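Local coordinates for protein FAD-dependent oxidoreductase (Actinomadura kijaniata, PDB 3M9V) that is a flavin-dependent oxidoreductase of the acyl-CoA dehydrogenase family that binds dTDP and probably oxidises a dTDP-linked sugar in the biosynthesis of D-kijanose, at residues L35-S40 against P52-D57; E44-G49 against L376-Q381; Y17-P22 against V84-L89; V91-A96 against A271-D276. All blocks are in the same frame, centred on the assembly; numbering follows the deposited sequence.

Contact 1. Residues L35-S40 against P52-D57; sequences LPRIRS and PTDTFD
Arg37 and Asp54 form a salt bridge between two nearly antiparallel helix segments. The segment axes come no closer than 10.3 Å, so side chains span the gap. Arg37 NH2 donates to Asp54 OD1 at 3.0 Å. The bond is bent, with an N-H...O angle of 139°. Asp54 OD1 accepts with its anti lone pair and is tilted out of the guanidinium plane. The two flat groups stand almost perpendicular, 85° apart. This is therefore a one-nitrogen, one-oxygen bridge rather than a two-pronged one. The Arg37 chain runs out with CG anti to its backbone N (chi1 178°) and then bends at chi3, which turns the guanidinium to Asp54. Its CD also passes Thr55 OG1 at 3.8 Å.

Deeper in, Ile38 meets Thr55 through carbon. Ile38 CG1 lies 3.8 Å from Thr55 CG2, and Ile38 CD1 touches the same methyl. The two side chains cross at about a right angle. Within helix 35-48, Arg39 N bonds to Leu35 O and Ser40 N to Pro36 O. Arg37 O is hydrogen-bonded to Thr41 OG1, and Asp57 OD1 is held by Arg60.

Helix 96-118 packs against both segments: its Thr98 touches Ile38, Pro52 and Thr55. Helices 35-48 and 53-61 thus lie together against the start of helix 96-118, within the N-terminal helical domain of the acyl-CoA dehydrogenase family.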
loop_
_atom_site.group_PDB
_atom_site.type_symbol
_atom_site.label_atom_id
_atom_site.label_comp_id
_atom_site.label_asym_id
_atom_site.label_seq_id
_atom_site.Cartn_x
_atom_site.Cartn_y
_atom_site.Cartn_z
ATOM N N LEU A 35 -23.631 12.532 24.533
ATOM C CA LEU A 35 -22.442 12.867 23.752
ATOM C C LEU A 35 -21.651 14.080 24.237
ATOM O O LEU A 35 -20.423 14.013 24.352
ATOM C CB LEU A 35 -22.722 12.900 22.240
ATOM C CG LEU A 35 -23.345 11.607 21.721
ATOM C CD1 LEU A 35 -23.632 11.652 20.226
ATOM C CD2 LEU A 35 -22.387 10.473 22.020
ATOM N N PRO A 36 -22.333 15.204 24.525
ATOM C CA PRO A 36 -21.544 16.379 24.932
ATOM C C PRO A 36 -20.686 16.173 26.177
ATOM O O PRO A 36 -19.577 16.682 26.237
ATOM C CB PRO A 36 -22.608 17.463 25.195
ATOM C CG PRO A 36 -23.848 16.989 24.409
ATOM C CD PRO A 36 -23.781 15.477 24.450
ATOM N N ARG A 37 -21.127 15.434 27.186
ATOM C CA ARG A 37 -20.227 15.164 28.316
ATOM C C ARG A 37 -19.056 14.249 27.925
ATOM O O ARG A 37 -17.902 14.440 28.327
ATOM C CB ARG A 37 -20.959 14.516 29.498
ATOM C CG ARG A 37 -20.049 14.170 30.692
ATOM C CD ARG A 37 -20.690 13.173 31.672
ATOM N NE ARG A 37 -21.728 13.865 32.433
ATOM C CZ ARG A 37 -21.547 14.550 33.564
ATOM N NH1 ARG A 37 -22.584 15.183 34.099
ATOM N NH2 ARG A 37 -20.366 14.632 34.163
ATOM N N ILE A 38 -19.375 13.238 27.126
ATOM C CA ILE A 38 -18.365 12.298 26.650
ATOM C C ILE A 38 -17.234 12.995 25.899
ATOM O O ILE A 38 -16.056 12.800 26.208
ATOM C CB ILE A 38 -19.009 11.154 25.842
ATOM C CG1 ILE A 38 -19.882 10.344 26.809
ATOM C CG2 ILE A 38 -17.928 10.337 25.121
ATOM C CD1 ILE A 38 -20.839 9.340 26.143
ATOM N N ARG A 39 -17.584 13.884 24.976
ATOM C CA ARG A 39 -16.569 14.632 24.249
ATOM C C ARG A 39 -15.796 15.577 25.153
ATOM O O ARG A 39 -14.592 15.792 25.005
ATOM C CB ARG A 39 -17.253 15.463 23.160
ATOM C CG ARG A 39 -16.368 15.758 21.976
ATOM C CD ARG A 39 -17.213 16.151 20.773
ATOM N NE ARG A 39 -18.186 17.184 21.117
ATOM C CZ ARG A 39 -19.492 16.966 21.244
ATOM N NH1 ARG A 39 -20.302 17.969 21.574
ATOM N NH2 ARG A 39 -19.987 15.751 21.033
ATOM N N SER A 40 -16.491 16.149 26.126
ATOM C CA SER A 40 -15.922 17.222 26.928
ATOM C C SER A 40 -14.839 16.681 27.846
ATOM O O SER A 40 -13.822 17.331 28.057
ATOM C CB SER A 40 -17.002 17.885 27.791
ATOM O OG SER A 40 -17.780 18.740 26.981
ATOM N N PRO A 52 -14.015 7.063 33.033
ATOM C CA PRO A 52 -14.997 8.129 33.245
ATOM C C PRO A 52 -16.212 7.630 34.044
ATOM O O PRO A 52 -17.247 7.317 33.459
ATOM C CB PRO A 52 -15.395 8.474 31.807
ATOM C CG PRO A 52 -15.385 7.101 31.107
ATOM C CD PRO A 52 -14.136 6.449 31.693
ATOM N N THR A 53 -16.096 7.514 35.369
ATOM C CA THR A 53 -17.148 6.869 36.152
ATOM C C THR A 53 -18.448 7.653 36.046
ATOM O O THR A 53 -19.528 7.066 36.067
ATOM C CB THR A 53 -16.782 6.754 37.643
ATOM O OG1 THR A 53 -16.393 8.050 38.108
ATOM C CG2 THR A 53 -15.636 5.760 37.844
ATOM N N ASP A 54 -18.355 8.967 35.884
ATOM C CA ASP A 54 -19.574 9.785 35.804
ATOM C C ASP A 54 -20.378 9.591 34.521
ATOM O O ASP A 54 -21.616 9.720 34.489
ATOM C CB ASP A 54 -19.257 11.292 35.900
ATOM C CG ASP A 54 -18.058 11.704 35.049
ATOM O OD1 ASP A 54 -18.061 12.746 34.352
ATOM O OD2 ASP A 54 -17.077 10.934 35.066
ATOM N N THR A 55 -19.681 9.290 33.428
ATOM C CA THR A 55 -20.445 9.011 32.212
ATOM C C THR A 55 -21.262 7.750 32.437
ATOM O O THR A 55 -22.421 7.648 32.014
ATOM C CB THR A 55 -19.453 8.737 31.060
ATOM O OG1 THR A 55 -18.814 9.983 30.763
ATOM C CG2 THR A 55 -20.199 8.179 29.859
ATOM N N PHE A 56 -20.628 6.757 33.059
ATOM C CA PHE A 56 -21.320 5.485 33.267
ATOM C C PHE A 56 -22.417 5.591 34.309
ATOM O O PHE A 56 -23.482 4.982 34.154
ATOM C CB PHE A 56 -20.351 4.327 33.519
ATOM C CG PHE A 56 -19.778 3.851 32.216
ATOM C CD1 PHE A 56 -20.370 2.795 31.522
ATOM C CD2 PHE A 56 -18.714 4.543 31.640
ATOM C CE1 PHE A 56 -19.874 2.424 30.257
ATOM C CE2 PHE A 56 -18.232 4.177 30.376
ATOM C CZ PHE A 56 -18.813 3.114 29.691
ATOM N N ASP A 57 -22.202 6.432 35.319
ATOM C CA ASP A 57 -23.337 6.675 36.216
ATOM C C ASP A 57 -24.528 7.237 35.444
ATOM O O ASP A 57 -25.651 6.778 35.627
ATOM C CB ASP A 57 -22.995 7.571 37.412
ATOM C CG ASP A 57 -22.105 6.883 38.427
ATOM O OD1 ASP A 57 -22.039 5.636 38.493
ATOM O OD2 ASP A 57 -21.412 7.609 39.165
#

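Contact 2. Residues E44-G49 against L376-Q381; sequences EHDRDG and LLRDVQ
Arg378 sets the end of its guanidinium against the carboxylate of Asp46, edge to edge. The two planes are only 21° apart. Each terminal nitrogen takes its own oxygen. Arg378 NH1 donates to Asp46 OD2 at 2.8 Å. Arg378 NH2 donates to Asp46 OD1 at 3.0 Å along a nearly straight line, 167°. OD1 uses its syn lone pair and lies in the guanidinium plane. OD2 is also met on its syn side, though somewhat out of the carboxylate plane. A weak third bond runs from Arg378 NH1 to Asp46 OD1 at 3.4 Å.

The side chains come from opposite directions. Asp46 CG stands anti to the backbone N (chi1 172°), which carries the carboxylate out across the gap, and a bend at chi3 turns the Arg378 guanidinium end-on to it.

Water 1 adds a second link. It donates to Asp46 OD1 at 2.7 Å and to Asp379 OD1 at 2.8 Å. Asp46 OD1 and Asp379 OD1 are 4.9 Å apart, not in direct contact, and the water lies between them.

The loop at Leu217 to Arg220 ties in both sides: Leu217 O accepts from Arg378 NH2, Met219 N donates to Asp379 OD1, and Arg220 NE donates to Asp46 O. The bridge joins helix 35-48 of the N-terminal domain to helix 372-379 of the C-terminal domain, at the surface and next to the second subunit, whose Tyr367 OH is hydrogen-bonded to Arg378 O.

The paired bonds should fix the rotation of both flat groups. The arginine probably offsets the charge of Asp46. The water, donating to both acids, probably eases their like charges.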
loop_
_atom_site.group_PDB
_atom_site.type_symbol
_atom_site.label_atom_id
_atom_site.label_comp_id
_atom_site.label_asym_id
_atom_site.label_seq_id
_atom_site.Cartn_x
_atom_site.Cartn_y
_atom_site.Cartn_z
ATOM N N GLU A 44 -9.087 14.862 29.303
ATOM C CA GLU A 44 -8.575 14.777 30.671
ATOM C C GLU A 44 -8.430 13.296 31.011
ATOM O O GLU A 44 -7.436 12.892 31.622
ATOM C CB GLU A 44 -9.604 15.401 31.622
ATOM C CG GLU A 44 -9.424 15.019 33.092
ATOM C CD GLU A 44 -10.705 15.133 33.929
ATOM O OE1 GLU A 44 -10.947 14.253 34.792
ATOM O OE2 GLU A 44 -11.487 16.094 33.734
ATOM N N HIS A 45 -9.419 12.465 30.693
ATOM C CA HIS A 45 -9.307 11.050 31.079
ATOM C C HIS A 45 -8.183 10.305 30.350
ATOM O O HIS A 45 -7.565 9.389 30.889
ATOM C CB HIS A 45 -10.643 10.338 30.901
ATOM C CG HIS A 45 -11.669 10.799 31.893
ATOM N ND1 HIS A 45 -11.508 10.632 33.255
ATOM C CD2 HIS A 45 -12.837 11.466 31.731
ATOM C CE1 HIS A 45 -12.560 11.121 33.888
ATOM N NE2 HIS A 45 -13.377 11.638 32.985
ATOM N N ASP A 46 -7.948 10.680 29.098
ATOM C CA ASP A 46 -6.809 10.144 28.367
ATOM C C ASP A 46 -5.478 10.560 28.982
ATOM O O ASP A 46 -4.551 9.767 29.116
ATOM C CB ASP A 46 -6.888 10.616 26.913
ATOM C CG ASP A 46 -5.644 10.262 26.122
ATOM O OD1 ASP A 46 -5.369 9.092 25.802
ATOM O OD2 ASP A 46 -4.878 11.168 25.781
ATOM N N ARG A 47 -5.357 11.842 29.312
ATOM C CA ARG A 47 -4.127 12.338 29.901
ATOM C C ARG A 47 -3.867 11.574 31.196
ATOM O O ARG A 47 -2.816 10.960 31.376
ATOM C CB ARG A 47 -4.308 13.839 30.127
ATOM C CG ARG A 47 -3.148 14.509 30.833
ATOM C CD ARG A 47 -3.420 16.017 31.007
ATOM N NE ARG A 47 -4.269 16.546 29.934
ATOM C CZ ARG A 47 -5.449 17.143 30.103
ATOM N NH1 ARG A 47 -5.942 17.301 31.323
ATOM N NH2 ARG A 47 -6.149 17.589 29.062
ATOM N N ASP A 48 -4.842 11.532 32.092
ATOM C CA ASP A 48 -4.609 10.905 33.391
ATOM C C ASP A 48 -4.778 9.389 33.388
ATOM O O ASP A 48 -4.397 8.779 34.369
ATOM C CB ASP A 48 -5.589 11.411 34.457
ATOM C CG ASP A 48 -5.552 12.927 34.633
ATOM O OD1 ASP A 48 -4.484 13.525 34.403
ATOM O OD2 ASP A 48 -6.595 13.511 34.984
ATOM N N GLY A 49 -5.390 8.779 32.375
ATOM C CA GLY A 49 -5.526 7.322 32.366
ATOM C C GLY A 49 -6.627 6.854 33.304
ATOM O O GLY A 49 -6.491 5.832 33.966
ATOM N N LEU A 376 -6.489 10.020 18.546
ATOM C CA LEU A 376 -7.146 9.093 17.618
ATOM C C LEU A 376 -6.091 8.176 17.000
ATOM O O LEU A 376 -6.343 6.972 16.840
ATOM C CB LEU A 376 -7.810 9.882 16.500
ATOM C CG LEU A 376 -8.946 10.787 17.013
ATOM C CD1 LEU A 376 -9.840 11.235 15.862
ATOM C CD2 LEU A 376 -9.805 10.052 18.044
ATOM N N LEU A 377 -4.901 8.715 16.735
ATOM C CA LEU A 377 -3.861 7.828 16.224
ATOM C C LEU A 377 -3.480 6.704 17.210
ATOM O O LEU A 377 -3.176 5.563 16.817
ATOM C CB LEU A 377 -2.616 8.630 15.837
ATOM C CG LEU A 377 -1.458 7.771 15.288
ATOM C CD1 LEU A 377 -1.745 7.331 13.840
ATOM C CD2 LEU A 377 -0.135 8.541 15.262
ATOM N N ARG A 378 -3.412 7.051 18.491
ATOM C CA ARG A 378 -3.218 6.011 19.496
ATOM C C ARG A 378 -4.417 5.088 19.668
ATOM O O ARG A 378 -4.223 3.865 19.782
ATOM C CB ARG A 378 -2.841 6.651 20.835
ATOM C CG ARG A 378 -1.550 7.460 20.672
ATOM C CD ARG A 378 -1.048 8.046 22.021
ATOM N NE ARG A 378 -1.733 9.290 22.351
ATOM C CZ ARG A 378 -2.719 9.383 23.250
ATOM N NH1 ARG A 378 -3.294 10.540 23.528
ATOM N NH2 ARG A 378 -3.137 8.336 23.947
ATOM N N ASP A 379 -5.622 5.648 19.781
ATOM C CA ASP A 379 -6.754 4.753 20.056
ATOM C C ASP A 379 -7.026 3.820 18.876
ATOM O O ASP A 379 -7.504 2.692 19.050
ATOM C CB ASP A 379 -8.063 5.509 20.305
ATOM C CG ASP A 379 -8.013 6.294 21.589
ATOM O OD1 ASP A 379 -7.114 6.044 22.405
ATOM O OD2 ASP A 379 -8.863 7.177 21.747
ATOM N N VAL A 380 -6.774 4.304 17.664
ATOM C CA VAL A 380 -7.209 3.518 16.498
ATOM C C VAL A 380 -6.408 2.216 16.361
ATOM O O VAL A 380 -6.859 1.314 15.645
ATOM C CB VAL A 380 -7.205 4.283 15.144
ATOM C CG1 VAL A 380 -5.792 4.368 14.609
ATOM C CG2 VAL A 380 -8.096 3.583 14.088
ATOM N N GLN A 381 -5.270 2.104 17.048
ATOM C CA GLN A 381 -4.411 0.922 16.942
ATOM C C GLN A 381 -4.937 -0.261 17.761
ATOM O O GLN A 381 -4.530 -1.392 17.505
ATOM C CB GLN A 381 -2.957 1.224 17.345
ATOM C CG GLN A 381 -2.331 2.515 16.751
ATOM C CD GLN A 381 -2.156 2.453 15.241
ATOM O OE1 GLN A 381 -2.077 1.372 14.645
ATOM N NE2 GLN A 381 -2.166 3.618 14.603
HETATM O O HOH W 1 -6.642 6.917 24.971
#

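Contact 3. Residues Y17-P22 against V84-L89; sequences YAPVTP and VAVALL
Thr21 OG1 is gripped twice, just beyond the point where Pro19 lies against Val86: as the N-cap of helix 22-32 it takes the backbone N of Gly24, and it is also hydrogen-bonded to Asp83 OD2 of helix 81-94. The other oxygen of that carboxylate, Asp83 OD1, takes Val20 N, and Asp83 thus anchors the incoming loop on the helix that also carries Val86.

Between the two segments themselves the contact is apolar, and no hydrogen bond crosses it. Val86 points its CB at the loop and spreads two methyls along it. Its CG1 is anti to the backbone N (chi1 171°) and reaches Pro19. The CG1 methyl lies 4.0 Å from Pro19 N and 4.1 Å from Pro19 CD, so it meets the nitrogen end of the ring. The two side chains cross at about a right angle. The other methyl, Val86 CG2, sits 3.9 Å from Ala18 O, against the preceding peptide. One valine thus touches two successive loop residues. The methyl of Ala18 points away, so that residue contributes its backbone. The closest backbone approach is 6.1 Å, from Pro19 CA to Val86 CA.

Leu28 of helix 22-32 packs on both Pro19 and Val86, while Tyr17 turns the other way, onto Tyr305 and Arg308 of helix 291-323. The loop lies on helix 81-94, reaches helix 291-323 at its Tyr17 end, and leads into helix 22-32.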
loop_
_atom_site.group_PDB
_atom_site.type_symbol
_atom_site.label_atom_id
_atom_site.label_comp_id
_atom_site.label_asym_id
_atom_site.label_seq_id
_atom_site.Cartn_x
_atom_site.Cartn_y
_atom_site.Cartn_z
ATOM N N TYR A 17 -24.751 3.897 8.408
ATOM C CA TYR A 17 -25.155 5.307 8.400
ATOM C C TYR A 17 -26.343 5.555 9.314
ATOM O O TYR A 17 -26.513 6.675 9.745
ATOM C CB TYR A 17 -25.455 5.825 6.985
ATOM C CG TYR A 17 -24.237 5.826 6.068
ATOM C CD1 TYR A 17 -24.224 5.076 4.890
ATOM C CD2 TYR A 17 -23.136 6.631 6.331
ATOM C CE1 TYR A 17 -23.118 5.108 4.036
ATOM C CE2 TYR A 17 -22.006 6.635 5.493
ATOM C CZ TYR A 17 -22.014 5.871 4.337
ATOM O OH TYR A 17 -20.918 5.813 3.492
ATOM N N ALA A 18 -27.125 4.535 9.676
ATOM C CA ALA A 18 -28.366 4.754 10.433
ATOM C C ALA A 18 -28.833 3.408 10.964
ATOM O O ALA A 18 -28.544 2.376 10.357
ATOM C CB ALA A 18 -29.480 5.326 9.559
ATOM N N PRO A 19 -29.509 3.406 12.126
ATOM C CA PRO A 19 -29.952 2.134 12.709
ATOM C C PRO A 19 -31.056 1.566 11.829
ATOM O O PRO A 19 -31.734 2.324 11.154
ATOM C CB PRO A 19 -30.559 2.536 14.057
ATOM C CG PRO A 19 -30.160 3.949 14.301
ATOM C CD PRO A 19 -29.855 4.576 12.950
ATOM N N VAL A 20 -31.250 0.256 11.804
ATOM C CA VAL A 20 -32.247 -0.288 10.904
ATOM C C VAL A 20 -33.511 -0.747 11.628
ATOM O O VAL A 20 -34.417 -1.288 10.982
ATOM C CB VAL A 20 -31.664 -1.492 10.122
ATOM C CG1 VAL A 20 -30.485 -0.992 9.279
ATOM C CG2 VAL A 20 -31.143 -2.549 11.077
ATOM N N THR A 21 -33.587 -0.584 12.948
ATOM C CA THR A 21 -34.832 -0.956 13.624
ATOM C C THR A 21 -35.285 0.158 14.543
ATOM O O THR A 21 -34.483 1.008 14.918
ATOM C CB THR A 21 -34.695 -2.184 14.551
ATOM O OG1 THR A 21 -33.744 -1.865 15.571
ATOM C CG2 THR A 21 -34.190 -3.384 13.808
ATOM N N PRO A 22 -36.591 0.167 14.880
ATOM C CA PRO A 22 -37.114 1.198 15.782
ATOM C C PRO A 22 -36.361 1.211 17.124
ATOM O O PRO A 22 -35.999 2.258 17.636
ATOM C CB PRO A 22 -38.593 0.806 15.957
ATOM C CG PRO A 22 -38.920 0.090 14.653
ATOM C CD PRO A 22 -37.652 -0.646 14.257
ATOM N N VAL A 84 -26.263 -2.061 17.268
ATOM C CA VAL A 84 -25.331 -1.829 18.350
ATOM C C VAL A 84 -24.079 -1.172 17.771
ATOM O O VAL A 84 -23.518 -0.249 18.364
ATOM C CB VAL A 84 -24.933 -3.156 19.046
ATOM C CG1 VAL A 84 -23.803 -2.902 20.063
ATOM C CG2 VAL A 84 -26.132 -3.782 19.760
ATOM N N ALA A 85 -23.620 -1.627 16.602
ATOM C CA ALA A 85 -22.400 -1.009 16.040
ATOM C C ALA A 85 -22.682 0.449 15.646
ATOM O O ALA A 85 -21.806 1.314 15.769
ATOM C CB ALA A 85 -21.892 -1.815 14.833
ATOM N N VAL A 86 -23.902 0.761 15.209
ATOM C CA VAL A 86 -24.197 2.151 14.806
ATOM C C VAL A 86 -24.150 3.048 16.036
ATOM O O VAL A 86 -23.610 4.157 16.021
ATOM C CB VAL A 86 -25.564 2.280 14.142
ATOM C CG1 VAL A 86 -25.942 3.784 13.930
ATOM C CG2 VAL A 86 -25.535 1.571 12.770
ATOM N N ALA A 87 -24.656 2.563 17.159
ATOM C CA ALA A 87 -24.524 3.319 18.410
ATOM C C ALA A 87 -23.091 3.461 18.933
ATOM O O ALA A 87 -22.670 4.546 19.382
ATOM C CB ALA A 87 -25.449 2.679 19.443
ATOM N N LEU A 88 -22.306 2.378 18.883
ATOM C CA LEU A 88 -20.887 2.458 19.270
ATOM C C LEU A 88 -20.100 3.447 18.416
ATOM O O LEU A 88 -19.199 4.145 18.882
ATOM C CB LEU A 88 -20.213 1.079 19.210
ATOM C CG LEU A 88 -20.852 0.069 20.174
ATOM C CD1 LEU A 88 -20.192 -1.316 20.090
ATOM C CD2 LEU A 88 -20.687 0.597 21.593
ATOM N N LEU A 89 -20.373 3.447 17.116
ATOM C CA LEU A 89 -19.734 4.404 16.212
ATOM C C LEU A 89 -20.017 5.843 16.687
ATOM O O LEU A 89 -19.094 6.666 16.827
ATOM C CB LEU A 89 -20.297 4.109 14.805
ATOM C CG LEU A 89 -19.610 4.762 13.600
ATOM C CD1 LEU A 89 -20.194 4.190 12.276
ATOM C CD2 LEU A 89 -19.836 6.292 13.615
#

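Contact 4. Residues V91-A96 against A271-D276; sequences VARADA and AQAAYD
Arg93 lies alongside Gln272, both pointing the same way, and meets Asp276 at about a right angle. Its guanidinium has Gln272 CG over one face, 3.5 Å above the plane and offset toward the rim. Asp276 OD2 comes over the same face. It makes a salt bridge with Arg93 NH2 at 2.7 Å. Guanidinium and carboxylate are turned 54° against each other, so the carboxylate meets the guanidinium from over its face rather than edge-on. The bend of the Arg93 chain at chi3 (58°) folds the group over helix 264-283.

Asp276 is steadied from its own helix. Gln272 NE2 donates to Asp276 OD1 at 3.1 Å, arriving from above the carboxylate plane. The other end of that amide, Gln272 OE1, is held by Arg308 NH2 of helix 291-323.

Below the charges the backbones come close. Ala273 CB rests 3.7 Å from Arg93 O and 4.2 Å from Arg93 CB. The CA atoms of Arg93 and Ala273 are 5.0 Å apart, a spacing the small alanine permits.

Asp95 is the N-cap of helix 96-118, and its OD1 is hydrogen-bonded to Thr98 OG1. The arrangement joins the N-terminal helical region to the C-terminal helical bundle, as expected for the acyl-CoA dehydrogenase fold.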
loop_
_atom_site.group_PDB
_atom_site.type_symbol
_atom_site.label_atom_id
_atom_site.label_comp_id
_atom_site.label_asym_id
_atom_site.label_seq_id
_atom_site.Cartn_x
_atom_site.Cartn_y
_atom_site.Cartn_z
ATOM N N VAL A 91 -20.817 6.885 19.668
ATOM C CA VAL A 91 -20.078 7.132 20.909
ATOM C C VAL A 91 -18.574 7.303 20.660
ATOM O O VAL A 91 -17.929 8.182 21.235
ATOM C CB VAL A 91 -20.375 6.073 22.009
ATOM C CG1 VAL A 91 -19.512 6.273 23.272
ATOM C CG2 VAL A 91 -21.851 6.109 22.410
ATOM N N ALA A 92 -18.009 6.452 19.807
ATOM C CA ALA A 92 -16.581 6.515 19.520
ATOM C C ALA A 92 -16.152 7.831 18.863
ATOM O O ALA A 92 -15.025 8.276 19.086
ATOM C CB ALA A 92 -16.148 5.314 18.685
ATOM N N ARG A 93 -17.018 8.459 18.074
ATOM C CA ARG A 93 -16.627 9.750 17.516
ATOM C C ARG A 93 -16.431 10.732 18.645
ATOM O O ARG A 93 -15.672 11.665 18.482
ATOM C CB ARG A 93 -17.703 10.365 16.617
ATOM C CG ARG A 93 -17.856 9.548 15.389
ATOM C CD ARG A 93 -19.079 9.950 14.615
ATOM N NE ARG A 93 -18.966 11.360 14.277
ATOM C CZ ARG A 93 -19.642 11.895 13.274
ATOM N NH1 ARG A 93 -20.437 11.140 12.523
ATOM N NH2 ARG A 93 -19.504 13.187 13.037
ATOM N N ALA A 94 -17.113 10.537 19.769
ATOM C CA ALA A 94 -16.841 11.341 20.960
ATOM C C ALA A 94 -15.675 10.844 21.825
ATOM O O ALA A 94 -14.840 11.656 22.248
ATOM C CB ALA A 94 -18.120 11.475 21.762
ATOM N N ASP A 95 -15.582 9.532 22.077
ATOM C CA ASP A 95 -14.428 9.043 22.803
ATOM C C ASP A 95 -14.423 7.524 22.629
ATOM O O ASP A 95 -15.400 6.829 22.924
ATOM C CB ASP A 95 -14.546 9.348 24.318
ATOM C CG ASP A 95 -13.399 8.727 25.114
ATOM O OD1 ASP A 95 -13.544 7.870 26.030
ATOM O OD2 ASP A 95 -12.268 9.142 24.786
ATOM N N ALA A 96 -13.317 7.020 22.120
ATOM C CA ALA A 96 -13.250 5.614 21.743
ATOM C C ALA A 96 -13.161 4.710 22.977
ATOM O O ALA A 96 -13.701 3.598 22.940
ATOM C CB ALA A 96 -11.994 5.422 20.895
ATOM N N ALA A 271 -12.174 6.463 12.816
ATOM C CA ALA A 271 -11.831 6.973 11.491
ATOM C C ALA A 271 -12.742 8.130 11.066
ATOM O O ALA A 271 -12.311 9.071 10.396
ATOM C CB ALA A 271 -11.901 5.824 10.457
ATOM N N GLN A 272 -14.033 8.037 11.371
ATOM C CA GLN A 272 -14.945 9.125 11.004
ATOM C C GLN A 272 -14.552 10.444 11.689
ATOM O O GLN A 272 -14.612 11.516 11.081
ATOM C CB GLN A 272 -16.401 8.723 11.294
ATOM C CG GLN A 272 -17.476 9.770 10.886
ATOM C CD GLN A 272 -17.622 9.844 9.383
ATOM O OE1 GLN A 272 -17.985 8.860 8.745
ATOM N NE2 GLN A 272 -17.305 10.988 8.804
ATOM N N ALA A 273 -14.154 10.374 12.957
ATOM C CA ALA A 273 -13.935 11.563 13.764
ATOM C C ALA A 273 -12.618 12.150 13.253
ATOM O O ALA A 273 -12.519 13.360 13.179
ATOM C CB ALA A 273 -13.844 11.223 15.276
ATOM N N ALA A 274 -11.648 11.328 12.853
ATOM C CA ALA A 274 -10.429 11.855 12.239
ATOM C C ALA A 274 -10.706 12.623 10.942
ATOM O O ALA A 274 -10.246 13.741 10.727
ATOM C CB ALA A 274 -9.395 10.721 11.994
ATOM N N TYR A 275 -11.519 12.045 10.072
ATOM C CA TYR A 275 -11.839 12.674 8.804
ATOM C C TYR A 275 -12.560 14.010 9.051
ATOM O O TYR A 275 -12.216 15.013 8.418
ATOM C CB TYR A 275 -12.773 11.747 8.056
ATOM C CG TYR A 275 -13.146 12.195 6.662
ATOM C CD1 TYR A 275 -12.205 12.771 5.807
ATOM C CD2 TYR A 275 -14.427 12.030 6.185
ATOM C CE1 TYR A 275 -12.558 13.170 4.504
ATOM C CE2 TYR A 275 -14.779 12.392 4.882
ATOM C CZ TYR A 275 -13.844 12.933 4.051
ATOM O OH TYR A 275 -14.256 13.278 2.781
ATOM N N ASP A 276 -13.551 13.993 9.950
ATOM C CA ASP A 276 -14.340 15.184 10.268
ATOM C C ASP A 276 -13.473 16.316 10.784
ATOM O O ASP A 276 -13.699 17.472 10.431
ATOM C CB ASP A 276 -15.352 14.881 11.369
ATOM C CG ASP A 276 -16.504 14.060 10.847
ATOM O OD1 ASP A 276 -16.643 13.866 9.626
ATOM O OD2 ASP A 276 -17.229 13.532 11.693
HETATM O O HOH W 2 -16.969 13.389 14.078
#

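Contacts 1, 2 and 4 form one connected region of helices. Contacts 1 and 2 share helix 35-48, with centres 15 Å apart. Contact 1 meets contact 4 where Ile38 CG2 lies 3.6 Å from Ala94 CB. Contact 4 meets contact 2 where Leu376 CD1 lies 3.5 Å from Ala274 N. Contact 3 shares helix 81-94 with contact 4, 15 Å away between centres, and its nearest atoms stay about 6 Å from contact 1. Contacts 1, 3 and 4 lie away from the dTDP pocket and the flavin site. In contact 2 the Arg378 side chain is about 10 Å from that of Phe385, which binds FMN in another structure of this protein; no FMN is bound to this chain here.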